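Local coordinates for ribosomal RNA methyltransferase, putative (Plasmodium falciparum, PDB 2PLW), which binds S-adenosylmethionine and probably methylates a ribose 2'-hydroxyl of ribosomal RNA through its FtsJ-like methyltransferase domain, at residues A[9-12]-A[13-17]; A[136-139]-A[140-144]. All blocks are in the same frame, centred on the assembly; numbering follows the deposited sequence.

Contact 1: A[9-12]-A[13-17]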
ATOM      1  N   LYS A   9      -7.005  11.909   0.503  1.00 17.41           N
ATOM      2  CA  LYS A   9      -6.833  10.988  -0.632  1.00 17.68           C
ATOM      3  C   LYS A   9      -7.357   9.597  -0.294  1.00 16.81           C
ATOM      4  O   LYS A   9      -7.937   8.945  -1.131  1.00 16.76           O
ATOM      5  CB  LYS A   9      -5.356  10.906  -1.040  1.00 17.88           C
ATOM      6  CG  LYS A   9      -4.861  12.231  -1.614  1.00 22.05           C
ATOM      7  CD  LYS A   9      -3.490  12.135  -2.279  1.00 25.99           C
ATOM      8  CE  LYS A   9      -2.392  12.049  -1.254  1.00 28.20           C
ATOM      9  NZ  LYS A   9      -1.110  12.681  -1.704  1.00 27.69           N
ATOM     10  N   LEU A  10      -7.111   9.120   0.928  1.00 16.40           N
ATOM     11  CA  LEU A  10      -7.634   7.797   1.297  1.00 16.21           C
ATOM     12  C   LEU A  10      -9.146   7.825   1.461  1.00 16.02           C
ATOM     13  O   LEU A  10      -9.853   6.913   1.025  1.00 15.18           O
ATOM     14  CB  LEU A  10      -6.932   7.226   2.530  1.00 16.07           C
ATOM     15  CG  LEU A  10      -7.374   5.781   2.847  1.00 14.65           C
ATOM     16  CD1 LEU A  10      -7.096   4.796   1.679  1.00 17.57           C
ATOM     17  CD2 LEU A  10      -6.654   5.313   4.087  1.00 16.55           C
ATOM     18  N   ILE A  11      -9.650   8.900   2.070  1.00 17.04           N
ATOM     19  CA  ILE A  11     -11.109   9.091   2.170  1.00 17.57           C
ATOM     20  C   ILE A  11     -11.775   9.031   0.772  1.00 18.46           C
ATOM     21  O   ILE A  11     -12.786   8.365   0.585  1.00 18.71           O
ATOM     22  CB  ILE A  11     -11.425  10.413   2.915  1.00 17.66           C
ATOM     23  CG1 ILE A  11     -11.019  10.291   4.383  1.00 17.31           C
ATOM     24  CG2 ILE A  11     -12.910  10.782   2.777  1.00 17.36           C
ATOM     25  CD1 ILE A  11     -10.766  11.624   5.082  1.00 19.49           C
ATOM     26  N   GLU A  12     -11.190   9.711  -0.212  1.00 18.67           N
ATOM     27  CA  GLU A  12     -11.688   9.695  -1.578  1.00 20.53           C
ATOM     28  C   GLU A  12     -11.650   8.272  -2.152  1.00 19.58           C
ATOM     29  O   GLU A  12     -12.621   7.804  -2.737  1.00 19.31           O
ATOM     30  CB  GLU A  12     -10.856  10.662  -2.429  1.00 20.33           C
ATOM     31  CG  GLU A  12     -11.148  10.649  -3.913  1.00 23.88           C
ATOM     32  CD  GLU A  12     -10.218  11.560  -4.718  1.00 26.08           C
ATOM     33  OE1 GLU A  12      -9.454  12.359  -4.110  1.00 29.17           O
ATOM     34  OE2 GLU A  12     -10.266  11.459  -5.979  1.00 31.99           O
ATOM     35  N   LEU A  13     -10.514   7.593  -1.965  1.00 18.51           N
ATOM     36  CA  LEU A  13     -10.345   6.239  -2.466  1.00 17.97           C
ATOM     37  C   LEU A  13     -11.389   5.285  -1.887  1.00 17.87           C
ATOM     38  O   LEU A  13     -12.014   4.522  -2.626  1.00 18.45           O
ATOM     39  CB  LEU A  13      -8.938   5.724  -2.160  1.00 17.59           C
ATOM     40  CG  LEU A  13      -7.830   6.244  -3.084  1.00 14.69           C
ATOM     41  CD1 LEU A  13      -6.480   5.929  -2.449  1.00 16.06           C
ATOM     42  CD2 LEU A  13      -7.954   5.617  -4.468  1.00 16.73           C
ATOM     43  N   ASP A  14     -11.563   5.325  -0.568  1.00 18.17           N
ATOM     44  CA  ASP A  14     -12.487   4.411   0.092  1.00 18.93           C
ATOM     45  C   ASP A  14     -13.933   4.772  -0.233  1.00 20.13           C
ATOM     46  O   ASP A  14     -14.772   3.901  -0.372  1.00 19.95           O
ATOM     47  CB  ASP A  14     -12.278   4.345   1.597  1.00 18.85           C
ATOM     48  CG  ASP A  14     -13.096   3.220   2.245  1.00 21.81           C
ATOM     49  OD1 ASP A  14     -12.948   2.056   1.821  1.00 21.34           O
ATOM     50  OD2 ASP A  14     -13.946   3.504   3.117  1.00 22.05           O
ATOM     51  N   ASN A  15     -14.207   6.063  -0.367  1.00 20.81           N
ATOM     52  CA  ASN A  15     -15.543   6.495  -0.821  1.00 22.55           C
ATOM     53  C   ASN A  15     -15.949   5.933  -2.187  1.00 23.33           C
ATOM     54  O   ASN A  15     -17.121   5.597  -2.417  1.00 23.81           O
ATOM     55  CB  ASN A  15     -15.607   8.026  -0.827  1.00 22.47           C
ATOM     56  CG  ASN A  15     -15.824   8.604   0.549  1.00 23.07           C
ATOM     57  OD1 ASN A  15     -16.118   7.887   1.523  1.00 23.08           O
ATOM     58  ND2 ASN A  15     -15.696   9.923   0.643  1.00 27.30           N
ATOM     59  N   LYS A  16     -14.977   5.822  -3.091  1.00 23.91           N
ATOM     60  CA  LYS A  16     -15.215   5.364  -4.448  1.00 25.32           C
ATOM     61  C   LYS A  16     -15.141   3.839  -4.541  1.00 24.95           C
ATOM     62  O   LYS A  16     -15.979   3.194  -5.198  1.00 24.64           O
ATOM     63  CB  LYS A  16     -14.211   6.026  -5.409  1.00 25.22           C
ATOM     64  CG  LYS A  16     -14.401   5.661  -6.907  1.00 27.59           C
ATOM     65  CD  LYS A  16     -13.408   6.395  -7.800  1.00 27.94           C
ATOM     66  CE  LYS A  16     -13.789   6.340  -9.285  1.00 30.72           C
ATOM     67  NZ  LYS A  16     -14.529   7.578  -9.743  1.00 34.52           N
ATOM     68  N   TYR A  17     -14.137   3.259  -3.884  1.00 24.49           N
ATOM     69  CA  TYR A  17     -13.861   1.836  -4.061  1.00 24.99           C
ATOM     70  C   TYR A  17     -14.296   0.930  -2.918  1.00 24.83           C
ATOM     71  O   TYR A  17     -14.254  -0.293  -3.080  1.00 25.10           O
ATOM     72  CB  TYR A  17     -12.385   1.624  -4.427  1.00 24.73           C
ATOM     73  CG  TYR A  17     -12.002   2.336  -5.701  1.00 26.20           C
ATOM     74  CD1 TYR A  17     -12.300   1.787  -6.963  1.00 25.96           C
ATOM     75  CD2 TYR A  17     -11.354   3.564  -5.655  1.00 25.05           C
ATOM     76  CE1 TYR A  17     -11.939   2.444  -8.132  1.00 27.71           C
ATOM     77  CE2 TYR A  17     -10.999   4.235  -6.810  1.00 26.40           C
ATOM     78  CZ  TYR A  17     -11.296   3.677  -8.044  1.00 26.64           C
ATOM     79  OH  TYR A  17     -10.937   4.367  -9.174  1.00 30.60           O
TER

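Contact 2: A[136-139]-A[140-144]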
ATOM      1  N   ILE A 136       7.266  -2.909  -4.167  1.00 13.79           N
ATOM      2  CA  ILE A 136       6.111  -3.018  -3.291  1.00 14.15           C
ATOM      3  C   ILE A 136       5.193  -4.129  -3.791  1.00 13.41           C
ATOM      4  O   ILE A 136       4.682  -4.904  -2.993  1.00 13.69           O
ATOM      5  CB  ILE A 136       5.347  -1.679  -3.190  1.00 13.54           C
ATOM      6  CG1 ILE A 136       6.202  -0.642  -2.450  1.00 15.60           C
ATOM      7  CG2 ILE A 136       4.056  -1.881  -2.391  1.00 12.60           C
ATOM      8  CD1 ILE A 136       5.698   0.783  -2.639  1.00 17.96           C
ATOM      9  N   THR A 137       5.003  -4.231  -5.109  1.00 12.90           N
ATOM     10  CA  THR A 137       4.185  -5.314  -5.698  1.00 13.02           C
ATOM     11  C   THR A 137       4.736  -6.732  -5.396  1.00 13.17           C
ATOM     12  O   THR A 137       4.000  -7.631  -5.021  1.00 12.92           O
ATOM     13  CB  THR A 137       4.013  -5.073  -7.207  1.00 13.71           C
ATOM     14  OG1 THR A 137       3.393  -3.785  -7.388  1.00 13.58           O
ATOM     15  CG2 THR A 137       3.180  -6.201  -7.893  1.00 13.22           C
ATOM     16  N   HIS A 138       6.057  -6.878  -5.497  1.00 12.16           N
ATOM     17  CA  HIS A 138       6.712  -8.139  -5.172  1.00 13.43           C
ATOM     18  C   HIS A 138       6.485  -8.532  -3.715  1.00 13.21           C
ATOM     19  O   HIS A 138       6.239  -9.695  -3.417  1.00 13.44           O
ATOM     20  CB  HIS A 138       8.204  -8.011  -5.462  1.00 13.41           C
ATOM     21  CG  HIS A 138       8.955  -9.282  -5.251  1.00 16.45           C
ATOM     22  ND1 HIS A 138       8.961 -10.306  -6.175  1.00 21.47           N
ATOM     23  CD2 HIS A 138       9.704  -9.706  -4.206  1.00 16.20           C
ATOM     24  CE1 HIS A 138       9.690 -11.306  -5.710  1.00 20.72           C
ATOM     25  NE2 HIS A 138      10.149 -10.968  -4.518  1.00 19.05           N
ATOM     26  N   PHE A 139       6.588  -7.552  -2.815  1.00 12.50           N
ATOM     27  CA  PHE A 139       6.348  -7.770  -1.401  1.00 12.53           C
ATOM     28  C   PHE A 139       4.850  -8.106  -1.176  1.00 12.90           C
ATOM     29  O   PHE A 139       4.490  -9.063  -0.460  1.00 12.12           O
ATOM     30  CB  PHE A 139       6.797  -6.529  -0.630  1.00 14.04           C
ATOM     31  CG  PHE A 139       6.254  -6.452   0.755  1.00 13.10           C
ATOM     32  CD1 PHE A 139       6.867  -7.137   1.783  1.00 15.19           C
ATOM     33  CD2 PHE A 139       5.083  -5.743   1.013  1.00 15.96           C
ATOM     34  CE1 PHE A 139       6.370  -7.080   3.067  1.00 15.79           C
ATOM     35  CE2 PHE A 139       4.559  -5.678   2.310  1.00 20.21           C
ATOM     36  CZ  PHE A 139       5.206  -6.346   3.333  1.00 17.87           C
ATOM     37  N   MET A 140       3.979  -7.343  -1.830  1.00 13.66           N
ATOM     38  CA  MET A 140       2.512  -7.545  -1.738  1.00 14.01           C
ATOM     39  C   MET A 140       2.106  -8.987  -2.071  1.00 14.69           C
ATOM     40  O   MET A 140       1.323  -9.629  -1.344  1.00 13.79           O
ATOM     41  CB  MET A 140       1.788  -6.520  -2.657  1.00 14.48           C
ATOM     42  CG  MET A 140       0.241  -6.809  -2.848  1.00 15.10           C
ATOM     43  SD  MET A 140      -0.174  -8.070  -3.963  1.00 18.77           S
ATOM     44  CE  MET A 140       0.425  -7.414  -5.514  1.00 17.67           C
ATOM     45  N   GLU A 141       2.655  -9.510  -3.162  1.00 14.87           N
ATOM     46  CA  GLU A 141       2.339 -10.857  -3.598  1.00 16.03           C
ATOM     47  C   GLU A 141       2.579 -11.911  -2.531  1.00 15.41           C
ATOM     48  O   GLU A 141       1.896 -12.944  -2.508  1.00 16.14           O
ATOM     49  CB  GLU A 141       3.204 -11.220  -4.790  1.00 16.63           C
ATOM     50  CG  GLU A 141       2.672 -10.855  -6.143  1.00 23.65           C
ATOM     51  CD  GLU A 141       3.279 -11.778  -7.176  1.00 29.17           C
ATOM     52  OE1 GLU A 141       4.514 -11.723  -7.331  1.00 29.46           O
ATOM     53  OE2 GLU A 141       2.538 -12.602  -7.774  1.00 32.60           O
ATOM     54  N   GLN A 142       3.577 -11.673  -1.677  1.00 13.21           N
ATOM     55  CA  GLN A 142       3.909 -12.619  -0.607  1.00 13.14           C
ATOM     56  C   GLN A 142       2.894 -12.597   0.500  1.00 13.37           C
ATOM     57  O   GLN A 142       2.620 -13.640   1.087  1.00 14.43           O
ATOM     58  CB  GLN A 142       5.297 -12.301  -0.030  1.00 12.54           C
ATOM     59  CG  GLN A 142       6.428 -12.389  -1.082  1.00 12.52           C
ATOM     60  CD  GLN A 142       7.732 -11.782  -0.575  1.00 12.16           C
ATOM     61  OE1 GLN A 142       8.186 -12.089   0.522  1.00 13.29           O
ATOM     62  NE2 GLN A 142       8.303 -10.877  -1.357  1.00 12.93           N
ATOM     63  N   TYR A 143       2.318 -11.417   0.761  1.00 11.79           N
ATOM     64  CA  TYR A 143       1.527 -11.196   1.993  1.00 12.11           C
ATOM     65  C   TYR A 143       0.029 -11.020   1.788  1.00 12.42           C
ATOM     66  O   TYR A 143      -0.716 -11.099   2.748  1.00 13.50           O
ATOM     67  CB  TYR A 143       2.097 -10.022   2.820  1.00 12.48           C
ATOM     68  CG  TYR A 143       3.407 -10.436   3.468  1.00 12.09           C
ATOM     69  CD1 TYR A 143       3.397 -11.178   4.638  1.00 13.70           C
ATOM     70  CD2 TYR A 143       4.626 -10.114   2.874  1.00 11.44           C
ATOM     71  CE1 TYR A 143       4.597 -11.616   5.231  1.00 14.38           C
ATOM     72  CE2 TYR A 143       5.857 -10.553   3.462  1.00 13.18           C
ATOM     73  CZ  TYR A 143       5.809 -11.291   4.632  1.00 13.68           C
ATOM     74  OH  TYR A 143       6.971 -11.752   5.253  1.00 16.17           O
ATOM     75  N   ILE A 144      -0.393 -10.819   0.549  1.00 12.82           N
ATOM     76  CA  ILE A 144      -1.798 -10.539   0.277  1.00 13.13           C
ATOM     77  C   ILE A 144      -2.623 -11.831   0.376  1.00 13.02           C
ATOM     78  O   ILE A 144      -2.200 -12.889  -0.101  1.00 13.05           O
ATOM     79  CB  ILE A 144      -2.014  -9.859  -1.103  1.00 13.23           C
ATOM     80  CG1 ILE A 144      -3.431  -9.277  -1.199  1.00 16.39           C
ATOM     81  CG2 ILE A 144      -1.734 -10.799  -2.261  1.00 14.42           C
ATOM     82  CD1 ILE A 144      -3.574  -8.008  -0.535  1.00 20.78           C
TER
HETATM   83  O   HOH W   1       6.543 -12.258  -4.774  1.00 22.61           O

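Contact 1: A[9-12]-A[13-17]
Asn15 and Ile11, one helical turn apart, lie side by side and point the same way, which makes helix 7-17 of this FtsJ-like domain a good example of an i, i+4 side-chain contact along a helix. The CG of Asn15 turns back beside its own backbone N (chi1 -79°), and this lays the amide against the preceding turn: its ND2 packs 3.6 Å from Ile11 CG2. Although ND2 is also near Ile11 O, that carbonyl is engaged by the backbone, accepting from Asn15 N at 2.9 Å. The OD1 of Asn15 turns to Arg43, whose guanidinium also forms a salt bridge with Asp14.

On the buried face the two leucines meet more loosely, Leu10 CD1 lying 4.3 Å from Leu13 CD1. Leu13 folds its CG toward its backbone N (chi1 -78°), so that CG rests 3.3 Å from Lys9 O, the same oxygen that receives Leu13 N at 3.0 Å. Asp14 N donates to Leu10 O at 2.8 Å. Glu12 is stretched out beyond CG, and its carboxylate pairs with Lys180; the NZ of Lys16 stays 6.9 Å from Glu12 OE2, too far for an ion pair. Asp14 OD1 takes the backbone N-H groups of Phe19 and Leu20, tying the helix to the residues that follow it.

Among its neighbours, the helix sets Leu10 against Trp36, Val39 and Ile40 of helix 35-43, while Lys9 and Leu13 touch Tyr190, and Tyr17 touches Val192, on strand 188-196.

Contact 2: A[136-139]-A[140-144]
Phe139 and Tyr143 bring their rings together near the C-terminal end of helix 122-143, one of the helices packed on the central sheet of this Rossmann-like class I methyltransferase fold. The CD2 of Tyr143 lies over one face of the Phe139 ring, 3.5 Å from CE1, yet the ring planes are inclined at 36° and the centroids stand 5.0 Å apart. The first torsions differ: Phe139 swings CG anti to its backbone N (chi1 163°), whereas Tyr143 keeps CG beside its own, and the two rings converge across one turn. Phe139 is buried against Leu27 and Ile29 of strand 24-29 and Val94 and Leu98 of helix 93-102; the Tyr143 hydroxyl bonds to Asp95. Also on the packed side, Met140 bends twice along its chain and brings CE to 3.8 Å from Thr137 CG2, while its side chain touches Ile110 of strand 107-112.

The other flank is polar and only partly covered. There His138 and Gln142 meet with ring and amide planes 71° apart, the NE2 of Gln142 lying 3.4 Å from His138 CD2. That NE2 also donates to His138 O, approaching from above the carbonyl plane, and gives a further bond to Asn78 O; the imidazole NE2 of His138 pairs with Asn78 OD1. A water links Glu141 to this flank: it donates to His138 O at 2.9 Å and, weakly, to Glu141 OE1 at 3.3 Å, with its oxygen above one face of the imidazole, offset toward the rim.

In the fold
Contacts 1 and 2 illustrate how two separate helical segments can border one cofactor site without touching each other. Their centres are 22 Å apart, their nearest atoms about 13 Å, and they lie on opposite sides of the chain's centre. Bound S-adenosylmethionine is approached from both: the side chain of Lys9 in contact 1 is about 6 Å from it, that of Ile136 in contact 2 about 5 Å. Each also neighbours a cofactor-binding residue, Leu10 with its side chain about 4 Å from Trp36 and Phe139 about 4 Å from Ile72. Lys153, the predicted proton acceptor, is about 4 Å from the Lys9 side chain and about 8 Å from that of Ile136.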